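Local coordinates for sulfatase (Bacteroides fragilis CAG:558, PDB 6USS), which probably hydrolyses aryl sulfate esters, as a calcium-binding member of the sulfatase family from a human gut bacterium, at residues S85-C93 with A101-T110; D118-W129 with F427-G435. The protein carries 1 engineered substitution. All blocks are in the same frame, centred on the assembly; numbering follows the deposited sequence.

Contact 1. Residues S85-C93 with A101-T110; sequences SSICSPTRC and AARHRVTNWT. Engineered in segment 85-93: Cys88 (natural residue Ser). With CA (calcium ion), chain C.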
loop_
_atom_site.group_PDB
_atom_site.type_symbol
_atom_site.label_atom_id
_atom_site.label_comp_id
_atom_site.label_asym_id
_atom_site.label_seq_id
_atom_site.Cartn_x
_atom_site.Cartn_y
_atom_site.Cartn_z
ATOM N N SER A 85 -9.902 23.672 -9.348
ATOM C CA SER A 85 -9.222 24.265 -10.495
ATOM C C SER A 85 -9.883 23.790 -11.786
ATOM O O SER A 85 -10.776 22.942 -11.779
ATOM C CB SER A 85 -7.717 23.958 -10.495
ATOM O OG SER A 85 -7.070 24.509 -9.353
ATOM N N SER A 86 -9.454 24.361 -12.909
ATOM C CA SER A 86 -10.145 24.101 -14.167
ATOM C C SER A 86 -9.642 22.853 -14.876
ATOM O O SER A 86 -10.170 22.516 -15.939
ATOM C CB SER A 86 -10.046 25.313 -15.097
ATOM O OG SER A 86 -8.715 25.595 -15.458
ATOM N N ILE A 87 -8.670 22.145 -14.297
ATOM C CA ILE A 87 -8.005 21.007 -14.926
ATOM C C ILE A 87 -7.748 19.950 -13.858
ATOM O O ILE A 87 -7.473 20.278 -12.699
ATOM C CB ILE A 87 -6.691 21.461 -15.614
ATOM C CG1 ILE A 87 -7.014 22.233 -16.888
ATOM C CG2 ILE A 87 -5.762 20.299 -15.908
ATOM C CD1 ILE A 87 -7.748 21.417 -17.921
ATOM N N CYS A 88 -7.819 18.670 -14.268
ATOM C CA CYS A 88 -7.781 17.544 -13.323
ATOM C C CYS A 88 -6.581 17.606 -12.375
ATOM O O CYS A 88 -6.720 17.398 -11.165
ATOM C CB CYS A 88 -7.740 16.212 -14.070
ATOM S SG CYS A 88 -8.953 16.000 -15.396
ATOM N N SER A 89 -5.387 17.867 -12.905
ATOM C CA SER A 89 -4.187 17.659 -12.097
ATOM C C SER A 89 -4.068 18.668 -10.958
ATOM O O SER A 89 -3.843 18.237 -9.813
ATOM C CB SER A 89 -2.950 17.646 -13.001
ATOM O OG SER A 89 -2.834 16.410 -13.679
ATOM N N PRO A 90 -4.189 19.990 -11.172
ATOM C CA PRO A 90 -4.116 20.892 -10.009
ATOM C C PRO A 90 -5.188 20.621 -8.977
ATOM O O PRO A 90 -4.915 20.733 -7.776
ATOM C CB PRO A 90 -4.254 22.290 -10.628
ATOM C CG PRO A 90 -4.878 22.067 -11.948
ATOM C CD PRO A 90 -4.291 20.758 -12.425
ATOM N N THR A 91 -6.398 20.254 -9.405
ATOM C CA THR A 91 -7.462 20.000 -8.440
ATOM C C THR A 91 -7.155 18.772 -7.590
ATOM O O THR A 91 -7.228 18.823 -6.354
ATOM C CB THR A 91 -8.797 19.835 -9.157
ATOM O OG1 THR A 91 -9.163 21.088 -9.749
ATOM C CG2 THR A 91 -9.883 19.398 -8.181
ATOM N N ARG A 92 -6.776 17.664 -8.232
ATOM C CA ARG A 92 -6.595 16.428 -7.482
ATOM C C ARG A 92 -5.387 16.511 -6.551
ATOM O O ARG A 92 -5.454 16.043 -5.407
ATOM C CB ARG A 92 -6.505 15.243 -8.450
ATOM C CG ARG A 92 -7.897 14.759 -8.924
ATOM C CD ARG A 92 -7.891 14.139 -10.313
ATOM N NE ARG A 92 -9.201 14.212 -10.954
ATOM C CZ ARG A 92 -10.218 13.392 -10.697
ATOM N NH1 ARG A 92 -10.075 12.421 -9.798
ATOM N NH2 ARG A 92 -11.378 13.539 -11.342
ATOM N N CYS A 93 -4.289 17.136 -7.009
ATOM C CA CYS A 93 -3.111 17.310 -6.158
ATOM C C CYS A 93 -3.382 18.252 -4.982
ATOM O O CYS A 93 -2.842 18.052 -3.889
ATOM C CB CYS A 93 -1.949 17.831 -6.995
ATOM S SG CYS A 93 -1.306 16.622 -8.141
ATOM N N ALA A 101 -3.072 25.301 -5.700
ATOM C CA ALA A 101 -2.359 24.872 -6.905
ATOM C C ALA A 101 -1.143 25.754 -7.201
ATOM O O ALA A 101 -0.118 25.271 -7.698
ATOM C CB ALA A 101 -3.322 24.853 -8.097
ATOM N N ALA A 102 -1.232 27.050 -6.900
ATOM C CA ALA A 102 -0.112 27.936 -7.193
ATOM C C ALA A 102 1.137 27.474 -6.467
ATOM O O ALA A 102 2.240 27.548 -7.013
ATOM C CB ALA A 102 -0.452 29.382 -6.818
ATOM N N ARG A 103 0.972 26.947 -5.249
ATOM C CA ARG A 103 2.109 26.497 -4.463
ATOM C C ARG A 103 2.646 25.147 -4.937
ATOM O O ARG A 103 3.868 24.958 -5.000
ATOM C CB ARG A 103 1.729 26.430 -2.987
ATOM C CG ARG A 103 2.857 25.963 -2.100
ATOM C CD ARG A 103 2.345 25.482 -0.763
ATOM N NE ARG A 103 1.560 26.491 -0.059
ATOM C CZ ARG A 103 2.091 27.547 0.549
ATOM N NH1 ARG A 103 3.402 27.732 0.521
ATOM N NH2 ARG A 103 1.317 28.420 1.179
ATOM N N HIS A 104 1.781 24.179 -5.263
ATOM C CA HIS A 104 2.374 22.891 -5.599
ATOM C C HIS A 104 2.807 22.790 -7.058
ATOM O O HIS A 104 3.528 21.848 -7.404
ATOM C CB HIS A 104 1.440 21.722 -5.221
ATOM C CG HIS A 104 0.117 21.715 -5.925
ATOM N ND1 HIS A 104 -0.007 21.641 -7.300
ATOM C CD2 HIS A 104 -1.146 21.730 -5.433
ATOM C CE1 HIS A 104 -1.289 21.623 -7.621
ATOM N NE2 HIS A 104 -2.002 21.677 -6.506
ATOM N N ARG A 105 2.412 23.735 -7.908
ATOM C CA ARG A 105 2.915 23.878 -9.273
ATOM C C ARG A 105 2.579 22.707 -10.188
ATOM O O ARG A 105 3.144 22.613 -11.285
ATOM C CB ARG A 105 4.429 24.094 -9.296
ATOM C CG ARG A 105 4.861 25.311 -8.524
ATOM C CD ARG A 105 6.322 25.225 -8.195
ATOM N NE ARG A 105 6.903 26.527 -7.901
ATOM C CZ ARG A 105 8.210 26.732 -7.774
ATOM N NH1 ARG A 105 9.049 25.720 -7.928
ATOM N NH2 ARG A 105 8.684 27.940 -7.497
ATOM N N VAL A 106 1.692 21.806 -9.780
ATOM C CA VAL A 106 1.139 20.844 -10.725
ATOM C C VAL A 106 -0.082 21.509 -11.346
ATOM O O VAL A 106 -1.219 21.178 -10.999
ATOM C CB VAL A 106 0.776 19.509 -10.041
ATOM C CG1 VAL A 106 0.678 18.413 -11.050
ATOM C CG2 VAL A 106 1.797 19.147 -8.985
ATOM N N THR A 107 0.148 22.472 -12.247
ATOM C CA THR A 107 -0.876 23.423 -12.678
ATOM C C THR A 107 -1.502 23.076 -14.017
ATOM O O THR A 107 -2.479 23.725 -14.409
ATOM C CB THR A 107 -0.304 24.859 -12.747
ATOM O OG1 THR A 107 1.000 24.846 -13.337
ATOM C CG2 THR A 107 -0.217 25.490 -11.352
ATOM N N ASN A 108 -0.975 22.088 -14.728
ATOM C CA ASN A 108 -1.635 21.543 -15.902
ATOM C C ASN A 108 -1.633 20.025 -15.773
ATOM O O ASN A 108 -1.078 19.474 -14.816
ATOM C CB ASN A 108 -0.944 22.025 -17.177
ATOM C CG ASN A 108 -1.813 21.893 -18.386
ATOM O OD1 ASN A 108 -2.895 21.300 -18.330
ATOM N ND2 ASN A 108 -1.336 22.423 -19.511
ATOM N N TRP A 109 -2.244 19.323 -16.727
ATOM C CA TRP A 109 -2.444 17.889 -16.529
ATOM C C TRP A 109 -1.166 17.078 -16.787
ATOM O O TRP A 109 -0.382 17.373 -17.690
ATOM C CB TRP A 109 -3.602 17.375 -17.392
ATOM C CG TRP A 109 -3.366 17.350 -18.866
ATOM C CD1 TRP A 109 -3.645 18.348 -19.756
ATOM C CD2 TRP A 109 -2.834 16.257 -19.631
ATOM N NE1 TRP A 109 -3.308 17.948 -21.034
ATOM C CE2 TRP A 109 -2.806 16.669 -20.984
ATOM C CE3 TRP A 109 -2.381 14.972 -19.305
ATOM C CZ2 TRP A 109 -2.331 15.842 -22.010
ATOM C CZ3 TRP A 109 -1.922 14.149 -20.323
ATOM C CH2 TRP A 109 -1.897 14.591 -21.661
ATOM N N THR A 110 -0.959 16.048 -15.974
ATOM C CA THR A 110 0.269 15.266 -15.998
ATOM C C THR A 110 0.033 13.867 -16.556
ATOM O O THR A 110 -1.061 13.303 -16.424
ATOM C CB THR A 110 0.869 15.138 -14.597
ATOM O OG1 THR A 110 0.037 14.287 -13.805
ATOM C CG2 THR A 110 0.960 16.488 -13.933
HETATM CA CA CA C . -10.930 16.397 -14.702
HETATM O O HOH W 1 -1.655 15.160 -11.545
#
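The imidazole of His104 is held between its own helix and the one that carries Cys93. Cys93 CB lies over one face as a CH-pi contact, 4.0 Å from the ring centroid, while Ala101 CA backs the opposite face. At the edge, near the ring plane, Pro90 O meets NE2 at 3.3 Å in a weak, bent hydrogen bond; the stronger partner of NE2 is Ser94 OG, which also bonds Pro90 O. ND1 accepts from Val106 N at 3.0 Å, in the ring plane. His104 CG sits between the backbone N and the carbonyl carbon (chi1 62°), which turns the ring so that ND1 reaches Val106 N, two residues further on.

Cys88-Ser89-Pro90-Thr91-Arg92 matches the sulfatase signature at the start of helix 88-97. The residues from 101 to 110 wrap along this helix. Pro90 suits the first turn, having no N-H to leave unbonded, and its CA packs 3.1 Å from Val106 O; its CB meets Ala101 CB at 3.7 Å. Ser89 OG accepts from Thr110 N (3.0 Å, 146° at the hydrogen) and shares a water with Thr110 OG1. Ile87 CG2 touches Trp109 CB at 3.9 Å.

Engineered Cys88, serine in nature and predicted to become 3-oxoalanine, binds the calcium ion through SG, with Asp42, Asp43, Asp322 and Asn323 completing the site. Because Ile87 and Ser89, which flank Cys88, and Pro90 after them are held by the wrapping segment, the contact is consistent with a fixed placement of Cys88 beside the metal; ND1 of His104, accepting from Val106 N, would favour the proton on NE2.

Contact 2. Residues D118-W129 with F427-G435; sequences DRPSDVFNVADW and FPNHWGNDG
Asp118 OD2 is gripped by two donors of the other segment: His430 N on its anti side (3.1 Å, 166° at the hydrogen) and Asn429 ND2 on its syn side at 2.9 Å, with the amide and carboxylate nearly coplanar. Asn108 ND2 is a further partner of this oxygen. OD1 receives Trp129 NE1 at 2.6 Å through its syn lone pair; the two carboxylate oxygens thus take up four N-H donors, a role that suits a short acid. Asn429 stands its amide almost upright on the Trp129 ring, ND2 over the face, while its OD1 turns to Thr107.

Segment 427-435 leaves strand 422-427, an outermost strand of the four-stranded antiparallel sheet near the C terminus, and turns its Trp431 side chain toward the calcium site, about 9 Å from the calcium ion at its nearest atom.

Arg119 N bonds His430 O at 2.8 Å. The long Arg119 side chain, bent at chi3 (45°), then passes over one face of the His430 ring, CB in a CH-pi contact. Phe124 meets the other face edge-on, ring planes 61° apart. Beyond the bend, NE and NH2 both grip Trp431 O side-on, NE at 3.0 Å, and NH2 forms a salt bridge with Asp434 OD1 at 3.0 Å, meeting it from above the carboxylate plane. Toward Trp129, small Ala127 fits against the Pro428 ring, and Ala127 N donates to Pro428 O at 3.1 Å.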
loop_
_atom_site.group_PDB
_atom_site.type_symbol
_atom_site.label_atom_id
_atom_site.label_comp_id
_atom_site.label_asym_id
_atom_site.label_seq_id
_atom_site.Cartn_x
_atom_site.Cartn_y
_atom_site.Cartn_z
ATOM N N ASP A 118 1.792 20.739 -22.078
ATOM C CA ASP A 118 1.342 22.024 -22.598
ATOM C C ASP A 118 1.431 22.107 -24.119
ATOM O O ASP A 118 2.412 21.668 -24.727
ATOM C CB ASP A 118 2.183 23.139 -21.979
ATOM C CG ASP A 118 2.145 23.114 -20.464
ATOM O OD1 ASP A 118 3.010 22.451 -19.839
ATOM O OD2 ASP A 118 1.236 23.747 -19.892
ATOM N N ARG A 119 0.398 22.694 -24.724
ATOM C CA ARG A 119 0.431 23.013 -26.146
ATOM C C ARG A 119 1.563 24.003 -26.436
ATOM O O ARG A 119 1.841 24.886 -25.616
ATOM C CB ARG A 119 -0.914 23.596 -26.581
ATOM C CG ARG A 119 -0.958 24.056 -28.018
ATOM C CD ARG A 119 -2.388 24.179 -28.538
ATOM N NE ARG A 119 -3.304 24.841 -27.607
ATOM C CZ ARG A 119 -3.962 25.973 -27.860
ATOM N NH1 ARG A 119 -3.793 26.602 -29.024
ATOM N NH2 ARG A 119 -4.788 26.490 -26.942
ATOM N N PRO A 120 2.271 23.855 -27.560
ATOM C CA PRO A 120 3.307 24.835 -27.914
ATOM C C PRO A 120 2.734 26.224 -28.188
ATOM O O PRO A 120 1.609 26.385 -28.681
ATOM C CB PRO A 120 3.939 24.236 -29.172
ATOM C CG PRO A 120 3.690 22.789 -29.056
ATOM C CD PRO A 120 2.358 22.642 -28.390
ATOM N N SER A 121 3.528 27.238 -27.852
ATOM C CA SER A 121 3.170 28.630 -28.074
ATOM C C SER A 121 4.330 29.334 -28.751
ATOM O O SER A 121 5.473 29.213 -28.305
ATOM C CB SER A 121 2.837 29.350 -26.755
ATOM O OG SER A 121 2.908 30.770 -26.907
ATOM N N ASP A 122 4.045 30.075 -29.817
ATOM C CA ASP A 122 5.053 30.956 -30.390
ATOM C C ASP A 122 5.028 32.349 -29.754
ATOM O O ASP A 122 5.693 33.255 -30.261
ATOM C CB ASP A 122 4.898 31.024 -31.921
ATOM C CG ASP A 122 3.524 31.513 -32.370
ATOM O OD1 ASP A 122 2.841 32.200 -31.577
ATOM O OD2 ASP A 122 3.128 31.212 -33.527
ATOM N N VAL A 123 4.285 32.529 -28.652
ATOM C CA VAL A 123 4.251 33.777 -27.889
ATOM C C VAL A 123 5.050 33.664 -26.587
ATOM O O VAL A 123 5.825 34.558 -26.247
ATOM C CB VAL A 123 2.793 34.215 -27.597
ATOM C CG1 VAL A 123 2.743 35.281 -26.495
ATOM C CG2 VAL A 123 2.101 34.707 -28.853
ATOM N N PHE A 124 4.851 32.581 -25.831
ATOM C CA PHE A 124 5.387 32.488 -24.475
ATOM C C PHE A 124 5.912 31.086 -24.205
ATOM O O PHE A 124 5.590 30.126 -24.916
ATOM C CB PHE A 124 4.333 32.839 -23.396
ATOM C CG PHE A 124 3.031 32.074 -23.538
ATOM C CD1 PHE A 124 2.918 30.763 -23.066
ATOM C CD2 PHE A 124 1.929 32.652 -24.160
ATOM C CE1 PHE A 124 1.727 30.051 -23.215
ATOM C CE2 PHE A 124 0.741 31.946 -24.296
ATOM C CZ PHE A 124 0.645 30.638 -23.825
ATOM N N ASN A 125 6.741 30.993 -23.161
ATOM C CA ASN A 125 7.108 29.737 -22.527
ATOM C C ASN A 125 6.302 29.579 -21.254
ATOM O O ASN A 125 6.147 30.537 -20.496
ATOM C CB ASN A 125 8.592 29.696 -22.183
ATOM C CG ASN A 125 9.453 29.755 -23.402
ATOM O OD1 ASN A 125 9.431 28.834 -24.222
ATOM N ND2 ASN A 125 10.195 30.852 -23.556
ATOM N N VAL A 126 5.797 28.372 -21.016
ATOM C CA VAL A 126 5.026 28.119 -19.804
ATOM C C VAL A 126 5.965 28.106 -18.605
ATOM O O VAL A 126 7.193 28.070 -18.765
ATOM C CB VAL A 126 4.233 26.804 -19.913
ATOM C CG1 VAL A 126 3.184 26.909 -21.021
ATOM C CG2 VAL A 126 5.161 25.664 -20.195
ATOM N N ALA A 127 5.402 28.140 -17.396
ATOM C CA ALA A 127 6.210 27.999 -16.188
ATOM C C ALA A 127 6.953 26.672 -16.205
ATOM O O ALA A 127 6.537 25.707 -16.857
ATOM C CB ALA A 127 5.337 28.077 -14.941
ATOM N N ASP A 128 8.078 26.628 -15.493
ATOM C CA ASP A 128 8.794 25.365 -15.307
ATOM C C ASP A 128 8.092 24.621 -14.179
ATOM O O ASP A 128 8.579 24.523 -13.052
ATOM C CB ASP A 128 10.265 25.597 -15.003
ATOM C CG ASP A 128 11.050 24.300 -14.883
ATOM O OD1 ASP A 128 10.498 23.216 -15.174
ATOM O OD2 ASP A 128 12.225 24.374 -14.468
ATOM N N TRP A 129 6.924 24.081 -14.510
ATOM C CA TRP A 129 5.999 23.542 -13.531
ATOM C C TRP A 129 6.283 22.055 -13.252
ATOM O O TRP A 129 7.152 21.434 -13.864
ATOM C CB TRP A 129 4.567 23.797 -14.008
ATOM C CG TRP A 129 4.134 23.051 -15.247
ATOM C CD1 TRP A 129 4.398 23.380 -16.559
ATOM C CD2 TRP A 129 3.326 21.863 -15.289
ATOM N NE1 TRP A 129 3.804 22.461 -17.408
ATOM C CE2 TRP A 129 3.137 21.527 -16.653
ATOM C CE3 TRP A 129 2.737 21.057 -14.305
ATOM C CZ2 TRP A 129 2.389 20.416 -17.053
ATOM C CZ3 TRP A 129 1.995 19.951 -14.707
ATOM C CH2 TRP A 129 1.829 19.642 -16.072
ATOM N N PHE A 427 -2.806 29.432 -13.496
ATOM C CA PHE A 427 -2.624 28.561 -14.658
ATOM C C PHE A 427 -1.600 29.202 -15.584
ATOM O O PHE A 427 -1.954 29.774 -16.630
ATOM C CB PHE A 427 -3.949 28.316 -15.390
ATOM C CG PHE A 427 -3.889 27.201 -16.406
ATOM C CD1 PHE A 427 -4.030 25.873 -16.010
ATOM C CD2 PHE A 427 -3.702 27.484 -17.768
ATOM C CE1 PHE A 427 -3.975 24.827 -16.955
ATOM C CE2 PHE A 427 -3.646 26.453 -18.725
ATOM C CZ PHE A 427 -3.775 25.128 -18.319
ATOM N N PRO A 428 -0.332 29.135 -15.239
ATOM C CA PRO A 428 0.730 29.643 -16.117
ATOM C C PRO A 428 1.136 28.613 -17.166
ATOM O O PRO A 428 2.309 28.250 -17.290
ATOM C CB PRO A 428 1.871 29.933 -15.136
ATOM C CG PRO A 428 1.693 28.886 -14.059
ATOM C CD PRO A 428 0.204 28.553 -13.996
ATOM N N ASN A 429 0.151 28.124 -17.921
ATOM C CA ASN A 429 0.323 26.962 -18.777
ATOM C C ASN A 429 -0.435 27.164 -20.084
ATOM O O ASN A 429 -1.119 28.169 -20.284
ATOM C CB ASN A 429 -0.162 25.698 -18.071
ATOM C CG ASN A 429 0.696 25.336 -16.902
ATOM O OD1 ASN A 429 0.539 25.894 -15.808
ATOM N ND2 ASN A 429 1.635 24.416 -17.120
ATOM N N HIS A 430 -0.330 26.186 -20.981
ATOM C CA HIS A 430 -1.040 26.241 -22.259
ATOM C C HIS A 430 -1.831 24.945 -22.430
ATOM O O HIS A 430 -1.267 23.905 -22.794
ATOM C CB HIS A 430 -0.074 26.469 -23.420
ATOM C CG HIS A 430 -0.707 27.098 -24.626
ATOM N ND1 HIS A 430 -0.034 27.273 -25.818
ATOM C CD2 HIS A 430 -1.950 27.597 -24.823
ATOM C CE1 HIS A 430 -0.834 27.848 -26.696
ATOM N NE2 HIS A 430 -2.001 28.059 -26.119
ATOM N N TRP A 431 -3.140 25.016 -22.161
ATOM C CA TRP A 431 -4.033 23.893 -22.391
ATOM C C TRP A 431 -4.260 23.695 -23.889
ATOM O O TRP A 431 -3.862 24.509 -24.726
ATOM C CB TRP A 431 -5.360 24.107 -21.676
ATOM C CG TRP A 431 -6.148 22.867 -21.534
ATOM C CD1 TRP A 431 -5.707 21.666 -21.057
ATOM C CD2 TRP A 431 -7.536 22.684 -21.862
ATOM N NE1 TRP A 431 -6.732 20.743 -21.072
ATOM C CE2 TRP A 431 -7.863 21.341 -21.558
ATOM C CE3 TRP A 431 -8.530 23.525 -22.386
ATOM C CZ2 TRP A 431 -9.135 20.818 -21.762
ATOM C CZ3 TRP A 431 -9.791 23.007 -22.591
ATOM C CH2 TRP A 431 -10.089 21.665 -22.274
ATOM N N GLY A 432 -4.921 22.593 -24.226
ATOM C CA GLY A 432 -4.943 22.170 -25.613
ATOM C C GLY A 432 -5.904 22.927 -26.499
ATOM O O GLY A 432 -5.777 22.845 -27.724
ATOM N N ASN A 433 -6.862 23.655 -25.914
ATOM C CA ASN A 433 -7.917 24.332 -26.659
ATOM C C ASN A 433 -7.966 25.819 -26.313
ATOM O O ASN A 433 -7.517 26.249 -25.250
ATOM C CB ASN A 433 -9.289 23.704 -26.366
ATOM C CG ASN A 433 -9.364 22.244 -26.762
ATOM O OD1 ASN A 433 -10.197 21.491 -26.247
ATOM N ND2 ASN A 433 -8.495 21.832 -27.679
ATOM N N ASP A 434 -8.538 26.602 -27.216
ATOM C CA ASP A 434 -8.889 27.986 -26.938
ATOM C C ASP A 434 -10.379 28.121 -26.614
ATOM O O ASP A 434 -11.212 27.303 -27.023
ATOM C CB ASP A 434 -8.542 28.885 -28.125
ATOM C CG ASP A 434 -7.099 28.807 -28.510
ATOM O OD1 ASP A 434 -6.210 29.037 -27.649
ATOM O OD2 ASP A 434 -6.859 28.517 -29.696
ATOM N N GLY A 435 -10.711 29.187 -25.886
ATOM C CA GLY A 435 -12.088 29.491 -25.565
ATOM C C GLY A 435 -12.160 30.580 -24.513
ATOM O O GLY A 435 -11.135 31.051 -24.013
#

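From the N terminus, the chain enters helix 88-97, turns through helix 101-104 and runs back along the first helix, so contact 1 closes a short loop of seven intervening residues next to the metal site. The chain then goes on to 118-129, whose partner arrives almost 300 residues later, after strand 422-427; contact 2 thus closes a very long loop. The two are in series, neither nested nor crossed, yet they touch: Thr107 and Asn108, just after the inverse gamma turn at Val106, pack against Phe427 and Trp129. Together they tie the signature helix, through 101-110, to the edge of the four-stranded sheet near the C terminus, and strand 124-125 adds a pairing with strand 503-504.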